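Local coordinates for putative mandelate racemase (Zymomonas mobilis, PDB 2OX4), which probably acts as a magnesium-dependent lyase, perhaps a dehydratase, of the mandelate racemase branch of the enolase superfamily, and binds a magnesium ion, at residues 100-113 with 368-380. Residues are numbered along the deposited sequence; the frame is centred on the assembly and turned at random.
Sequences IAFWDIKGKALNLP and KVPELPGIGQDIT
Asp104 and Ile375 meet where the last helix of the N-terminal capping domain, 89-110, packs on the chain that returns from the barrel domain to the capping sheet, a junction of the two-domain enolase-superfamily fold. Ile375 N donates to Asp104 OD1 (2.8 Å, 164° at the hydrogen), reaching the carboxylate from above its plane. With CG anti to the backbone N (chi1 -163°), Asp104 swings this oxygen over the type II' turn from Pro373 to Gly376, and Ile375 CG1 lies 3.6 Å from the same OD1.

One turn further along the helix the backbones are in direct contact: with no side chain on either residue, the CA atoms of Gly107 and Gly374 approach to 3.9 Å. Gly374 N donates to Leu112 O at 2.9 Å, and with a further backbone bond between Gly374 and Val114 this pairs Pro113 with Gly374 in a single beta bridge, just past the Schellman motif in which Asn111 takes positive phi. Asn111 lies alongside Pro373, its OD1 3.3 Å from Pro373 CG, while Pro113 CB packs against the carbonyl oxygens of Pro370 and Leu372, 3.3 Å from Leu372 O.

Farther out, Leu37 N binds Asp104 OD2, tying the carboxylate to the sheet of the capping domain, and Tyr35 O holds the ammonium of Lys108. A water links this ammonium to Asp104 OD2 and Gln377 O, standing 2.7 Å from Asp104 OD2; a second donates to Asp104 OD1 and accepts from Gln377 N at 3.3 Å.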
ATOM      1  N   ILE C 100      11.731  18.998 -32.603  1.00  7.39           N
ATOM      2  CA  ILE C 100      13.099  18.823 -33.099  1.00  8.04           C
ATOM      3  C   ILE C 100      13.442  19.944 -34.115  1.00  9.93           C
ATOM      4  O   ILE C 100      14.500  20.587 -34.013  1.00  8.16           O
ATOM      5  CB  ILE C 100      13.308  17.405 -33.709  1.00  8.92           C
ATOM      6  CG1 ILE C 100      13.195  16.323 -32.617  1.00  9.08           C
ATOM      7  CG2 ILE C 100      14.698  17.301 -34.407  1.00  9.32           C
ATOM      8  CD1 ILE C 100      12.982  14.881 -33.164  1.00 11.01           C
ATOM      9  N   ALA C 101      12.533  20.197 -35.054  1.00  9.28           N
ATOM     10  CA  ALA C 101      12.742  21.248 -36.068  1.00 10.78           C
ATOM     11  C   ALA C 101      12.846  22.655 -35.442  1.00 10.66           C
ATOM     12  O   ALA C 101      13.646  23.490 -35.891  1.00  9.66           O
ATOM     13  CB  ALA C 101      11.642  21.207 -37.098  1.00  8.75           C
ATOM     14  N   PHE C 102      12.054  22.917 -34.403  1.00  9.22           N
ATOM     15  CA  PHE C 102      12.159  24.195 -33.694  1.00  7.55           C
ATOM     16  C   PHE C 102      13.533  24.401 -33.055  1.00  8.49           C
ATOM     17  O   PHE C 102      14.115  25.493 -33.168  1.00 10.44           O
ATOM     18  CB  PHE C 102      11.074  24.336 -32.620  1.00 10.87           C
ATOM     19  CG  PHE C 102       9.670  24.201 -33.138  1.00 12.71           C
ATOM     20  CD1 PHE C 102       8.677  23.687 -32.312  1.00 11.60           C
ATOM     21  CD2 PHE C 102       9.336  24.591 -34.436  1.00  9.01           C
ATOM     22  CE1 PHE C 102       7.373  23.547 -32.766  1.00 14.85           C
ATOM     23  CE2 PHE C 102       8.024  24.444 -34.912  1.00 14.85           C
ATOM     24  CZ  PHE C 102       7.041  23.930 -34.075  1.00 15.53           C
ATOM     25  N   TRP C 103      14.049  23.369 -32.387  1.00  9.04           N
ATOM     26  CA  TRP C 103      15.372  23.470 -31.782  1.00  7.62           C
ATOM     27  C   TRP C 103      16.465  23.626 -32.854  1.00 11.50           C
ATOM     28  O   TRP C 103      17.404  24.392 -32.658  1.00  9.31           O
ATOM     29  CB  TRP C 103      15.668  22.298 -30.847  1.00 10.04           C
ATOM     30  CG  TRP C 103      14.937  22.394 -29.510  1.00  9.21           C
ATOM     31  CD1 TRP C 103      13.737  21.827 -29.184  1.00  9.75           C
ATOM     32  CD2 TRP C 103      15.376  23.102 -28.344  1.00 14.23           C
ATOM     33  NE1 TRP C 103      13.405  22.133 -27.877  1.00 11.00           N
ATOM     34  CE2 TRP C 103      14.398  22.909 -27.340  1.00 12.09           C
ATOM     35  CE3 TRP C 103      16.510  23.870 -28.045  1.00 14.82           C
ATOM     36  CZ2 TRP C 103      14.516  23.465 -26.060  1.00 16.24           C
ATOM     37  CZ3 TRP C 103      16.626  24.425 -26.774  1.00 17.14           C
ATOM     38  CH2 TRP C 103      15.633  24.225 -25.799  1.00 16.29           C
ATOM     39  N   ASP C 104      16.312  22.925 -33.979  1.00 10.90           N
ATOM     40  CA  ASP C 104      17.181  23.127 -35.150  1.00  8.58           C
ATOM     41  C   ASP C 104      17.187  24.605 -35.553  1.00  8.00           C
ATOM     42  O   ASP C 104      18.260  25.211 -35.694  1.00 11.97           O
ATOM     43  CB  ASP C 104      16.728  22.226 -36.305  1.00  9.47           C
ATOM     44  CG  ASP C 104      17.787  22.065 -37.394  1.00 15.68           C
ATOM     45  OD1 ASP C 104      18.988  22.277 -37.124  1.00 11.24           O
ATOM     46  OD2 ASP C 104      17.404  21.690 -38.526  1.00 14.14           O
ATOM     47  N   ILE C 105      15.998  25.207 -35.692  1.00 10.77           N
ATOM     48  CA  ILE C 105      15.895  26.642 -36.019  1.00 11.56           C
ATOM     49  C   ILE C 105      16.614  27.532 -34.999  1.00 15.17           C
ATOM     50  O   ILE C 105      17.374  28.432 -35.382  1.00 12.53           O
ATOM     51  CB  ILE C 105      14.418  27.094 -36.218  1.00 10.79           C
ATOM     52  CG1 ILE C 105      13.871  26.525 -37.533  1.00  9.60           C
ATOM     53  CG2 ILE C 105      14.290  28.629 -36.152  1.00 10.21           C
ATOM     54  CD1 ILE C 105      12.347  26.429 -37.596  1.00  9.73           C
ATOM     55  N   LYS C 106      16.383  27.279 -33.709  1.00 11.93           N
ATOM     56  CA  LYS C 106      17.027  28.064 -32.641  1.00 10.33           C
ATOM     57  C   LYS C 106      18.547  28.034 -32.776  1.00  9.52           C
ATOM     58  O   LYS C 106      19.206  29.074 -32.686  1.00 11.07           O
ATOM     59  CB  LYS C 106      16.657  27.519 -31.255  1.00 11.74           C
ATOM     60  CG  LYS C 106      15.212  27.745 -30.866  1.00 17.54           C
ATOM     61  CD  LYS C 106      15.046  27.545 -29.352  1.00 19.47           C
ATOM     62  CE  LYS C 106      13.826  26.729 -29.062  1.00 26.95           C
ATOM     63  NZ  LYS C 106      13.679  26.422 -27.605  1.00 19.93           N
ATOM     64  N   GLY C 107      19.093  26.840 -32.990  1.00 11.74           N
ATOM     65  CA  GLY C 107      20.529  26.684 -33.153  1.00 11.38           C
ATOM     66  C   GLY C 107      21.065  27.458 -34.342  1.00 12.01           C
ATOM     67  O   GLY C 107      22.075  28.155 -34.240  1.00 12.90           O
ATOM     68  N   LYS C 108      20.365  27.358 -35.467  1.00 12.14           N
ATOM     69  CA  LYS C 108      20.751  28.091 -36.665  1.00 13.28           C
ATOM     70  C   LYS C 108      20.660  29.603 -36.469  1.00 12.65           C
ATOM     71  O   LYS C 108      21.563  30.345 -36.880  1.00 15.79           O
ATOM     72  CB  LYS C 108      19.914  27.643 -37.844  1.00 12.20           C
ATOM     73  CG  LYS C 108      20.269  26.271 -38.355  1.00 10.49           C
ATOM     74  CD  LYS C 108      19.503  26.018 -39.627  1.00  9.76           C
ATOM     75  CE  LYS C 108      19.628  24.577 -40.058  1.00 14.85           C
ATOM     76  NZ  LYS C 108      18.865  24.400 -41.325  1.00 11.59           N
ATOM     77  N   ALA C 109      19.592  30.056 -35.810  1.00 12.06           N
ATOM     78  CA  ALA C 109      19.415  31.480 -35.486  1.00 12.90           C
ATOM     79  C   ALA C 109      20.536  32.032 -34.614  1.00 17.77           C
ATOM     80  O   ALA C 109      20.952  33.177 -34.783  1.00 17.02           O
ATOM     81  CB  ALA C 109      18.046  31.732 -34.828  1.00 11.83           C
ATOM     82  N   LEU C 110      21.033  31.212 -33.697  1.00 14.03           N
ATOM     83  CA  LEU C 110      22.019  31.651 -32.712  1.00 17.06           C
ATOM     84  C   LEU C 110      23.455  31.250 -33.082  1.00 14.95           C
ATOM     85  O   LEU C 110      24.399  31.539 -32.328  1.00 15.33           O
ATOM     86  CB  LEU C 110      21.653  31.116 -31.318  1.00 12.20           C
ATOM     87  CG  LEU C 110      20.284  31.559 -30.805  1.00 19.08           C
ATOM     88  CD1 LEU C 110      19.933  30.833 -29.524  1.00 17.00           C
ATOM     89  CD2 LEU C 110      20.219  33.086 -30.628  1.00 20.73           C
ATOM     90  N   ASN C 111      23.598  30.592 -34.235  1.00 13.11           N
ATOM     91  CA  ASN C 111      24.873  30.053 -34.712  1.00 14.57           C
ATOM     92  C   ASN C 111      25.515  29.123 -33.672  1.00 19.16           C
ATOM     93  O   ASN C 111      26.695  29.264 -33.306  1.00 15.69           O
ATOM     94  CB  ASN C 111      25.827  31.198 -35.103  1.00 15.69           C
ATOM     95  CG  ASN C 111      26.944  30.740 -36.003  1.00 25.05           C
ATOM     96  OD1 ASN C 111      26.742  29.907 -36.883  1.00 26.05           O
ATOM     97  ND2 ASN C 111      28.136  31.270 -35.779  1.00 28.70           N
ATOM     98  N   LEU C 112      24.710  28.195 -33.162  1.00 13.16           N
ATOM     99  CA  LEU C 112      25.150  27.290 -32.104  1.00 14.52           C
ATOM    100  C   LEU C 112      24.608  25.902 -32.381  1.00 11.64           C
ATOM    101  O   LEU C 112      23.475  25.770 -32.852  1.00 12.15           O
ATOM    102  CB  LEU C 112      24.622  27.742 -30.737  1.00 18.25           C
ATOM    103  CG  LEU C 112      25.353  28.839 -29.958  1.00 24.54           C
ATOM    104  CD1 LEU C 112      24.635  29.077 -28.630  1.00 25.38           C
ATOM    105  CD2 LEU C 112      26.813  28.478 -29.746  1.00 26.82           C
ATOM    106  N   PRO C 113      25.391  24.862 -32.060  1.00 11.72           N
ATOM    107  CA  PRO C 113      24.853  23.498 -32.079  1.00  9.44           C
ATOM    108  C   PRO C 113      23.812  23.344 -30.974  1.00 14.21           C
ATOM    109  O   PRO C 113      23.928  23.982 -29.928  1.00 12.42           O
ATOM    110  CB  PRO C 113      26.085  22.618 -31.778  1.00 12.39           C
ATOM    111  CG  PRO C 113      27.075  23.523 -31.107  1.00 18.77           C
ATOM    112  CD  PRO C 113      26.803  24.919 -31.633  1.00 12.73           C
ATOM    113  N   LYS C 368      30.992  11.475 -31.615  1.00 13.30           N
ATOM    114  CA  LYS C 368      31.042  12.880 -31.207  1.00 13.26           C
ATOM    115  C   LYS C 368      29.781  13.609 -31.668  1.00  9.12           C
ATOM    116  O   LYS C 368      29.237  13.307 -32.729  1.00 12.84           O
ATOM    117  CB  LYS C 368      32.290  13.559 -31.781  1.00 18.80           C
ATOM    118  CG  LYS C 368      33.559  13.280 -30.980  1.00 23.43           C
ATOM    119  CD  LYS C 368      34.789  13.813 -31.694  1.00 38.86           C
ATOM    120  CE  LYS C 368      36.067  13.318 -31.032  1.00 44.13           C
ATOM    121  NZ  LYS C 368      36.252  13.892 -29.671  1.00 59.41           N
ATOM    122  N   VAL C 369      29.317  14.568 -30.874  1.00 12.59           N
ATOM    123  CA  VAL C 369      28.154  15.373 -31.271  1.00 12.55           C
ATOM    124  C   VAL C 369      28.535  16.289 -32.445  1.00 13.21           C
ATOM    125  O   VAL C 369      29.667  16.793 -32.488  1.00 14.02           O
ATOM    126  CB  VAL C 369      27.602  16.192 -30.073  1.00 15.02           C
ATOM    127  CG1 VAL C 369      28.561  17.323 -29.675  1.00 11.59           C
ATOM    128  CG2 VAL C 369      26.195  16.718 -30.362  1.00 12.71           C
ATOM    129  N   PRO C 370      27.617  16.482 -33.421  1.00 13.58           N
ATOM    130  CA  PRO C 370      27.891  17.524 -34.426  1.00 14.07           C
ATOM    131  C   PRO C 370      28.129  18.903 -33.797  1.00 16.62           C
ATOM    132  O   PRO C 370      27.567  19.227 -32.744  1.00 15.94           O
ATOM    133  CB  PRO C 370      26.617  17.537 -35.285  1.00 11.35           C
ATOM    134  CG  PRO C 370      26.045  16.148 -35.121  1.00 18.95           C
ATOM    135  CD  PRO C 370      26.346  15.780 -33.689  1.00 15.84           C
ATOM    136  N   GLU C 371      28.980  19.700 -34.438  1.00 14.51           N
ATOM    137  CA  GLU C 371      29.329  21.019 -33.922  1.00 11.10           C
ATOM    138  C   GLU C 371      28.847  22.153 -34.839  1.00 13.94           C
ATOM    139  O   GLU C 371      29.148  23.323 -34.595  1.00 13.95           O
ATOM    140  CB  GLU C 371      30.844  21.122 -33.698  1.00 13.64           C
ATOM    141  CG  GLU C 371      31.419  20.143 -32.683  1.00 15.17           C
ATOM    142  CD  GLU C 371      31.090  20.498 -31.233  1.00 20.38           C
ATOM    143  OE1 GLU C 371      30.563  21.598 -30.966  1.00 19.81           O
ATOM    144  OE2 GLU C 371      31.373  19.666 -30.348  1.00 18.96           O
ATOM    145  N   LEU C 372      28.089  21.800 -35.876  1.00 12.62           N
ATOM    146  CA  LEU C 372      27.505  22.767 -36.808  1.00 12.80           C
ATOM    147  C   LEU C 372      26.339  23.479 -36.112  1.00 14.74           C
ATOM    148  O   LEU C 372      25.862  23.000 -35.076  1.00 12.85           O
ATOM    149  CB  LEU C 372      27.005  22.039 -38.064  1.00 12.21           C
ATOM    150  CG  LEU C 372      28.050  21.352 -38.950  1.00 18.05           C
ATOM    151  CD1 LEU C 372      27.369  20.552 -40.066  1.00 18.52           C
ATOM    152  CD2 LEU C 372      29.003  22.385 -39.535  1.00 24.50           C
ATOM    153  N   PRO C 373      25.889  24.634 -36.645  1.00 13.42           N
ATOM    154  CA  PRO C 373      24.656  25.229 -36.087  1.00 13.25           C
ATOM    155  C   PRO C 373      23.441  24.296 -36.194  1.00 13.62           C
ATOM    156  O   PRO C 373      23.337  23.537 -37.153  1.00 14.38           O
ATOM    157  CB  PRO C 373      24.445  26.481 -36.942  1.00 16.03           C
ATOM    158  CG  PRO C 373      25.825  26.819 -37.472  1.00 15.09           C
ATOM    159  CD  PRO C 373      26.478  25.481 -37.711  1.00 14.43           C
ATOM    160  N   GLY C 374      22.543  24.353 -35.210  1.00 13.19           N
ATOM    161  CA  GLY C 374      21.324  23.528 -35.239  1.00 10.76           C
ATOM    162  C   GLY C 374      21.639  22.082 -34.879  1.00  8.21           C
ATOM    163  O   GLY C 374      22.579  21.812 -34.118  1.00 10.79           O
ATOM    164  N   ILE C 375      20.881  21.132 -35.434  1.00  8.89           N
ATOM    165  CA  ILE C 375      21.167  19.712 -35.158  1.00  8.64           C
ATOM    166  C   ILE C 375      22.357  19.211 -35.988  1.00 11.61           C
ATOM    167  O   ILE C 375      22.916  18.157 -35.701  1.00 13.53           O
ATOM    168  CB  ILE C 375      19.924  18.784 -35.364  1.00 13.14           C
ATOM    169  CG1 ILE C 375      19.508  18.757 -36.841  1.00  9.86           C
ATOM    170  CG2 ILE C 375      18.762  19.195 -34.429  1.00  9.99           C
ATOM    171  CD1 ILE C 375      18.369  17.763 -37.152  1.00 10.85           C
ATOM    172  N   GLY C 376      22.747  19.985 -37.005  1.00 11.43           N
ATOM    173  CA  GLY C 376      23.901  19.630 -37.840  1.00 11.72           C
ATOM    174  C   GLY C 376      23.576  18.642 -38.944  1.00 12.86           C
ATOM    175  O   GLY C 376      24.424  17.852 -39.352  1.00 15.65           O
ATOM    176  N   GLN C 377      22.342  18.697 -39.439  1.00 11.79           N
ATOM    177  CA  GLN C 377      21.881  17.755 -40.442  1.00 12.78           C
ATOM    178  C   GLN C 377      20.929  18.465 -41.381  1.00 15.83           C
ATOM    179  O   GLN C 377      20.292  19.450 -40.990  1.00 15.08           O
ATOM    180  CB  GLN C 377      21.209  16.551 -39.783  1.00 13.99           C
ATOM    181  CG  GLN C 377      20.887  15.366 -40.720  1.00 14.37           C
ATOM    182  CD  GLN C 377      22.112  14.868 -41.464  1.00 14.56           C
ATOM    183  OE1 GLN C 377      22.519  15.454 -42.467  1.00 18.27           O
ATOM    184  NE2 GLN C 377      22.711  13.789 -40.969  1.00 14.25           N
ATOM    185  N   ASP C 378      20.833  17.971 -42.617  1.00 11.45           N
ATOM    186  CA  ASP C 378      19.822  18.442 -43.555  1.00 14.75           C
ATOM    187  C   ASP C 378      19.382  17.267 -44.432  1.00 18.04           C
ATOM    188  O   ASP C 378      20.086  16.262 -44.551  1.00 14.24           O
ATOM    189  CB  ASP C 378      20.411  19.565 -44.419  1.00 20.73           C
ATOM    190  CG  ASP C 378      19.355  20.540 -44.951  1.00 24.87           C
ATOM    191  OD1 ASP C 378      18.130  20.252 -44.923  1.00 19.24           O
ATOM    192  OD2 ASP C 378      19.774  21.615 -45.417  1.00 19.39           O
ATOM    193  N   ILE C 379      18.212  17.388 -45.034  1.00 17.91           N
ATOM    194  CA  ILE C 379      17.781  16.421 -46.034  1.00 17.32           C
ATOM    195  C   ILE C 379      18.383  16.799 -47.390  1.00 18.70           C
ATOM    196  O   ILE C 379      18.791  17.943 -47.604  1.00 17.63           O
ATOM    197  CB  ILE C 379      16.254  16.348 -46.131  1.00 16.24           C
ATOM    198  CG1 ILE C 379      15.655  17.760 -46.304  1.00 14.34           C
ATOM    199  CG2 ILE C 379      15.700  15.641 -44.882  1.00 18.27           C
ATOM    200  CD1 ILE C 379      14.215  17.783 -46.778  1.00 19.38           C
ATOM    201  N   THR C 380      18.443  15.819 -48.282  1.00 20.53           N
ATOM    202  CA  THR C 380      18.895  16.026 -49.652  1.00 19.87           C
ATOM    203  C   THR C 380      17.743  16.497 -50.547  1.00 26.14           C
ATOM    204  O   THR C 380      16.562  16.288 -50.224  1.00 20.42           O
ATOM    205  CB  THR C 380      19.494  14.726 -50.211  1.00 21.20           C
ATOM    206  OG1 THR C 380      18.517  13.676 -50.146  1.00 24.33           O
ATOM    207  CG2 THR C 380      20.720  14.314 -49.389  1.00 19.92           C
TER
HETATM  208  O   HOH W   1      18.434  21.493 -40.995  1.00 16.39           O
HETATM  209  O   HOH W   2      21.096  21.632 -38.753  1.00 17.63           O
HETATM  210  O   HOH W   3      21.126  23.180 -43.600  1.00 44.02           O